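Mitochondrial import inner membrane translocase subunit TIM21 (PDB 2CIU) helps the TIM23 complex bring transit-peptide-bearing proteins across the mitochondrial inner membrane, keeping it close to the TOM complex. Local coordinates at residues E45-D50 and R54-V59; R75-S80 and I84-L89. All coordinates share one frame; numbering follows the deposited sequence.

Interaction 1 (E45-D50 and R54-V59); sequences ELITND and RNRPIV
I47 and R54 face each other as the hydrogen-bonded pair of a short antiparallel beta hairpin, made by strands 41-48 and 53-55 at the surface of the TIM21 intermembrane-space domain. The evidence for the pairing is reciprocal: I47 N donates to R54 O at 2.8 Å with an N-H...O angle of 172°, and R54 N returns a bond to I47 O. Past the non-hydrogen-bonded pair L46 and N55, R56 N donates to E45 O (2.8 Å), carrying the backbone pairing beyond the end of strand 53-55.

The tight part lies over I47. R56, extended from CG to NE, crosses this side chain at about a right angle, its CD 3.5 Å from I47 CG2. The same extension takes the arginine alongside E45, whose CG is anti to the backbone N (chi1 -179°), and the two side chains point the same way. A salt bridge joins E45 OE1 to R56 NH1 at 3.3 Å, but with carboxylate and guanidinium planes 88° apart it is a single-point contact, not a two-pronged one.

Toward the turn the fit is looser: R54 CG and CD stay about 4.2 Å from I47 CG1. R54, bent at chi2 and chi3, passes its CD near I47 O and brings NH1 beside the amide of N49, whose plane stands almost perpendicular to the guanidinium; NH1 is hydrogen-bonded to W52 O, while N49 OD1 accepts from the backbone N of K51 and W52. With R54 cut back to an alanine, W52 O would probably lose this donor and I47 CG1 the part of its cover that R54 CG and CD provide. At the opposite end of the contact, a water accepts from E45 N and donates to P57 O, 2.7 Å away.

Interaction 2 (R75-S80 and I84-L89); sequences RFHVES and IALVHL
F76 and V87 carry two of the four backbone hydrogen bonds between these strands: V87 N reaches F76 O at 2.7 Å, nearly in line with the carbonyl, and F76 N donates back to V87 O. V78 and A85 form the other hydrogen-bonded pair, A85 N to V78 O (2.8 Å) being the straighter of its two bonds. R75 with H88, H77 with L86 and E79 with I84 are the non-hydrogen-bonded pairs.

This register shows antiparallel pairing, and the short connection between strands 70-79 and 84-92 makes them a beta hairpin in the curled sheet of this TIM21 domain, whose family belongs to the NTF2 clan. Segments 75-79 and 84-89 run at 148° to each other. Helix 6-20 covers the face bearing F76, where F11 meets the F76 ring edge-to-face.

CH-pi contacts occur on both faces. V87 CB sits over the F76 ring, 3.8 Å from its centroid; the ring is brought there with CG lying between backbone N and carbonyl carbon (chi1 62°), and its CZ also touches V87 CG1. On the other face L86 CD1 lies above the H77 ring, offset toward the rim, while A85 O approaches the edge of the same imidazole.

Of the polar side chains, R75 reaches across to H88: NE donates to ND1 at 3.0 Å. The acceptor lies in the guanidinium plane and the donor close to the imidazole plane, although the two planes are 71° apart. E79 instead lays its CG against I84 CG1 (3.6 Å), and its OE2 is hydrogen-bonded to the hydroxyl of Y43.

Overall arrangement
Interactions 1 and 2 are two hairpins of one antiparallel sheet, in series along the chain, their centres about 12 Å apart. They join because strand 41-48, the first arm of interaction 1, also pairs with strand 70-79, the first arm of interaction 2. At that seam E45 CA packs 3.7 Å from H77 CE1, and E45 OE2 lies 3.7 Å from R75 CD, so the glutamate has side-chain neighbours in both hairpins. Burial separates them: the centre of interaction 2 is about 6 Å from that of the chain and five of its ten touching residues are buried, whereas interaction 1 lies about 15 Å out and none of its eight is.

Interaction 1 (E45-D50 and R54-V59)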
loop_
_atom_site.group_PDB
_atom_site.type_symbol
_atom_site.label_atom_id
_atom_site.label_comp_id
_atom_site.label_asym_id
_atom_site.label_seq_id
_atom_site.Cartn_x
_atom_site.Cartn_y
_atom_site.Cartn_z
ATOM N N GLU A 45 3.646 2.757 8.737
ATOM C CA GLU A 45 5.038 2.842 8.329
ATOM C C GLU A 45 6.031 2.604 9.467
ATOM O O GLU A 45 5.921 3.201 10.537
ATOM C CB GLU A 45 5.252 4.221 7.707
ATOM C CG GLU A 45 6.621 4.514 7.185
ATOM C CD GLU A 45 6.629 5.820 6.420
ATOM O OE1 GLU A 45 5.986 6.782 6.890
ATOM O OE2 GLU A 45 7.277 5.887 5.358
ATOM N N LEU A 46 7.003 1.732 9.223
ATOM C CA LEU A 46 8.025 1.427 10.216
ATOM C C LEU A 46 9.054 2.538 10.252
ATOM O O LEU A 46 9.598 2.922 9.214
ATOM C CB LEU A 46 8.728 0.109 9.892
ATOM C CG LEU A 46 7.845 -1.133 10.038
ATOM C CD1 LEU A 46 8.618 -2.366 9.578
ATOM C CD2 LEU A 46 7.406 -1.280 11.493
ATOM N N ILE A 47 9.302 3.057 11.447
ATOM C CA ILE A 47 10.281 4.120 11.625
ATOM C C ILE A 47 11.254 3.679 12.708
ATOM O O ILE A 47 10.943 2.824 13.546
ATOM C CB ILE A 47 9.599 5.450 12.020
ATOM C CG1 ILE A 47 8.770 5.267 13.293
ATOM C CG2 ILE A 47 8.690 5.920 10.874
ATOM C CD1 ILE A 47 8.175 6.561 13.834
ATOM N N THR A 48 12.443 4.255 12.692
ATOM C CA THR A 48 13.445 3.876 13.670
ATOM C C THR A 48 14.336 5.050 14.030
ATOM O O THR A 48 14.503 5.976 13.235
ATOM C CB THR A 48 14.325 2.743 13.114
ATOM O OG1 THR A 48 15.351 2.412 14.055
ATOM C CG2 THR A 48 14.972 3.175 11.807
ATOM N N ASN A 49 14.877 5.009 15.243
ATOM C CA ASN A 49 15.802 6.025 15.728
ATOM C C ASN A 49 17.164 5.342 15.792
ATOM O O ASN A 49 18.086 5.819 16.458
ATOM C CB ASN A 49 15.399 6.517 17.123
ATOM C CG ASN A 49 15.258 5.381 18.129
ATOM O OD1 ASN A 49 15.567 4.228 17.828
ATOM N ND2 ASN A 49 14.795 5.709 19.331
ATOM N N ASP A 50 17.271 4.221 15.082
ATOM C CA ASP A 50 18.481 3.406 15.020
ATOM C C ASP A 50 18.718 2.607 16.299
ATOM O O ASP A 50 19.736 1.929 16.437
ATOM C CB ASP A 50 19.705 4.273 14.701
ATOM C CG ASP A 50 19.617 4.913 13.328
ATOM O OD1 ASP A 50 19.358 4.179 12.349
ATOM O OD2 ASP A 50 19.808 6.145 13.227
ATOM N N ARG A 54 9.552 0.679 15.198
ATOM C CA ARG A 54 8.143 0.654 15.579
ATOM C C ARG A 54 7.289 1.185 14.439
ATOM O O ARG A 54 7.790 1.893 13.559
ATOM C CB ARG A 54 7.897 1.484 16.841
ATOM C CG ARG A 54 8.180 2.974 16.709
ATOM C CD ARG A 54 9.661 3.276 16.864
ATOM N NE ARG A 54 9.865 4.425 17.743
ATOM C CZ ARG A 54 11.047 4.831 18.192
ATOM N NH1 ARG A 54 12.154 4.188 17.848
ATOM N NH2 ARG A 54 11.120 5.884 18.995
ATOM N N ASN A 55 6.006 0.827 14.428
ATOM C CA ASN A 55 5.126 1.326 13.379
ATOM C C ASN A 55 4.459 2.629 13.793
ATOM O O ASN A 55 4.047 2.796 14.943
ATOM C CB ASN A 55 4.041 0.301 13.024
ATOM C CG ASN A 55 3.290 -0.196 14.235
ATOM O OD1 ASN A 55 3.827 -0.956 15.035
ATOM N ND2 ASN A 55 2.040 0.234 14.383
ATOM N N ARG A 56 4.387 3.561 12.850
ATOM C CA ARG A 56 3.719 4.834 13.075
ATOM C C ARG A 56 2.235 4.548 12.932
ATOM O O ARG A 56 1.837 3.514 12.383
ATOM C CB ARG A 56 4.072 5.847 11.976
ATOM C CG ARG A 56 5.393 6.563 12.092
ATOM C CD ARG A 56 5.549 7.528 10.916
ATOM N NE ARG A 56 6.776 8.320 10.999
ATOM C CZ ARG A 56 7.193 9.156 10.053
ATOM N NH1 ARG A 56 6.485 9.315 8.943
ATOM N NH2 ARG A 56 8.323 9.832 10.217
ATOM N N PRO A 57 1.390 5.446 13.445
ATOM C CA PRO A 57 -0.044 5.215 13.300
ATOM C C PRO A 57 -0.335 5.308 11.795
ATOM O O PRO A 57 0.408 5.959 11.054
ATOM C CB PRO A 57 -0.654 6.387 14.063
ATOM C CG PRO A 57 0.342 6.627 15.147
ATOM C CD PRO A 57 1.659 6.530 14.405
ATOM N N ILE A 58 -1.394 4.646 11.350
ATOM C CA ILE A 58 -1.779 4.683 9.948
ATOM C C ILE A 58 -2.364 6.068 9.656
ATOM O O ILE A 58 -3.337 6.495 10.280
ATOM C CB ILE A 58 -2.818 3.585 9.642
ATOM C CG1 ILE A 58 -2.156 2.213 9.788
ATOM C CG2 ILE A 58 -3.366 3.749 8.233
ATOM C CD1 ILE A 58 -3.129 1.052 9.819
ATOM N N VAL A 59 -1.754 6.773 8.708
ATOM C CA VAL A 59 -2.204 8.117 8.347
ATOM C C VAL A 59 -1.781 8.441 6.920
ATOM O O VAL A 59 -0.927 7.769 6.352
ATOM C CB VAL A 59 -1.544 9.207 9.242
ATOM C CG1 VAL A 59 -1.874 8.971 10.718
ATOM C CG2 VAL A 59 -0.041 9.210 9.014
HETATM O O HOH W 1 2.081 5.319 9.019
#

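Interaction 2 (R75-S80 and I84-L89)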
loop_
_atom_site.group_PDB
_atom_site.type_symbol
_atom_site.label_atom_id
_atom_site.label_comp_id
_atom_site.label_asym_id
_atom_site.label_seq_id
_atom_site.Cartn_x
_atom_site.Cartn_y
_atom_site.Cartn_z
ATOM N N ARG A 75 1.610 5.312 3.390
ATOM C CA ARG A 75 2.516 4.181 3.353
ATOM C C ARG A 75 2.211 3.283 4.536
ATOM O O ARG A 75 1.932 3.759 5.630
ATOM C CB ARG A 75 3.975 4.642 3.396
ATOM C CG ARG A 75 4.356 5.260 2.077
ATOM C CD ARG A 75 5.808 5.591 1.950
ATOM N NE ARG A 75 6.043 6.011 0.574
ATOM C CZ ARG A 75 7.203 6.447 0.101
ATOM N NH1 ARG A 75 8.263 6.530 0.893
ATOM N NH2 ARG A 75 7.291 6.797 -1.174
ATOM N N PHE A 76 2.232 1.977 4.297
ATOM C CA PHE A 76 2.002 1.025 5.379
ATOM C C PHE A 76 2.685 -0.282 5.019
ATOM O O PHE A 76 3.227 -0.427 3.928
ATOM C CB PHE A 76 0.493 0.828 5.648
ATOM C CG PHE A 76 -0.277 0.253 4.496
ATOM C CD1 PHE A 76 -0.371 -1.130 4.312
ATOM C CD2 PHE A 76 -0.931 1.092 3.600
ATOM C CE1 PHE A 76 -1.111 -1.656 3.255
ATOM C CE2 PHE A 76 -1.670 0.572 2.543
ATOM C CZ PHE A 76 -1.764 -0.805 2.368
ATOM N N HIS A 77 2.689 -1.235 5.941
ATOM C CA HIS A 77 3.340 -2.495 5.668
ATOM C C HIS A 77 2.390 -3.655 5.794
ATOM O O HIS A 77 1.380 -3.556 6.481
ATOM C CB HIS A 77 4.481 -2.752 6.655
ATOM C CG HIS A 77 5.634 -1.806 6.520
ATOM N ND1 HIS A 77 5.708 -0.611 7.203
ATOM C CD2 HIS A 77 6.770 -1.894 5.790
ATOM C CE1 HIS A 77 6.845 -0.006 6.900
ATOM N NE2 HIS A 77 7.507 -0.765 6.047
ATOM N N VAL A 78 2.746 -4.745 5.121
ATOM C CA VAL A 78 2.003 -5.998 5.187
ATOM C C VAL A 78 3.103 -7.016 5.454
ATOM O O VAL A 78 4.102 -7.084 4.731
ATOM C CB VAL A 78 1.253 -6.321 3.879
ATOM C CG1 VAL A 78 0.616 -7.714 3.978
ATOM C CG2 VAL A 78 0.160 -5.274 3.637
ATOM N N GLU A 79 2.924 -7.798 6.512
ATOM C CA GLU A 79 3.933 -8.757 6.926
ATOM C C GLU A 79 3.477 -10.206 6.967
ATOM O O GLU A 79 2.407 -10.504 7.493
ATOM C CB GLU A 79 4.441 -8.374 8.322
ATOM C CG GLU A 79 5.443 -9.374 8.901
ATOM C CD GLU A 79 5.890 -9.054 10.313
ATOM O OE1 GLU A 79 6.634 -9.873 10.889
ATOM O OE2 GLU A 79 5.515 -7.997 10.862
ATOM N N SER A 80 4.292 -11.091 6.401
ATOM C CA SER A 80 4.017 -12.531 6.449
ATOM C C SER A 80 5.074 -13.075 7.399
ATOM O O SER A 80 5.933 -12.332 7.867
ATOM C CB SER A 80 4.191 -13.187 5.079
ATOM O OG SER A 80 5.549 -13.152 4.667
ATOM N N ILE A 84 8.394 -8.712 4.803
ATOM C CA ILE A 84 7.656 -7.504 5.122
ATOM C C ILE A 84 7.639 -6.654 3.854
ATOM O O ILE A 84 8.690 -6.400 3.256
ATOM C CB ILE A 84 8.308 -6.702 6.257
ATOM C CG1 ILE A 84 8.200 -7.482 7.568
ATOM C CG2 ILE A 84 7.626 -5.347 6.399
ATOM C CD1 ILE A 84 8.828 -6.778 8.760
ATOM N N ALA A 85 6.450 -6.243 3.434
ATOM C CA ALA A 85 6.325 -5.410 2.244
ATOM C C ALA A 85 6.011 -3.985 2.667
ATOM O O ALA A 85 5.410 -3.757 3.714
ATOM C CB ALA A 85 5.196 -5.935 1.343
ATOM N N LEU A 86 6.466 -3.024 1.864
ATOM C CA LEU A 86 6.144 -1.628 2.091
ATOM C C LEU A 86 5.164 -1.302 0.974
ATOM O O LEU A 86 5.443 -1.569 -0.188
ATOM C CB LEU A 86 7.389 -0.739 1.970
ATOM C CG LEU A 86 7.120 0.774 1.997
ATOM C CD1 LEU A 86 6.366 1.185 3.251
ATOM C CD2 LEU A 86 8.449 1.490 1.947
ATOM N N VAL A 87 4.010 -0.751 1.326
ATOM C CA VAL A 87 2.986 -0.405 0.346
ATOM C C VAL A 87 2.892 1.107 0.274
ATOM O O VAL A 87 2.851 1.780 1.302
ATOM C CB VAL A 87 1.595 -0.964 0.761
ATOM C CG1 VAL A 87 0.546 -0.627 -0.286
ATOM C CG2 VAL A 87 1.685 -2.476 0.957
ATOM N N HIS A 88 2.887 1.636 -0.947
ATOM C CA HIS A 88 2.775 3.073 -1.156
ATOM C C HIS A 88 1.485 3.316 -1.928
ATOM O O HIS A 88 1.228 2.657 -2.930
ATOM C CB HIS A 88 3.953 3.582 -1.993
ATOM C CG HIS A 88 3.762 4.978 -2.498
ATOM N ND1 HIS A 88 4.104 6.091 -1.760
ATOM C CD2 HIS A 88 3.201 5.440 -3.640
ATOM C CE1 HIS A 88 3.759 7.179 -2.425
ATOM N NE2 HIS A 88 3.210 6.811 -3.568
ATOM N N LEU A 89 0.689 4.265 -1.455
ATOM C CA LEU A 89 -0.571 4.610 -2.088
ATOM C C LEU A 89 -0.719 6.114 -2.254
ATOM O O LEU A 89 -0.380 6.881 -1.353
ATOM C CB LEU A 89 -1.741 4.092 -1.228
ATOM C CG LEU A 89 -3.165 4.522 -1.588
ATOM C CD1 LEU A 89 -3.554 3.935 -2.938
ATOM C CD2 LEU A 89 -4.139 4.052 -0.492
#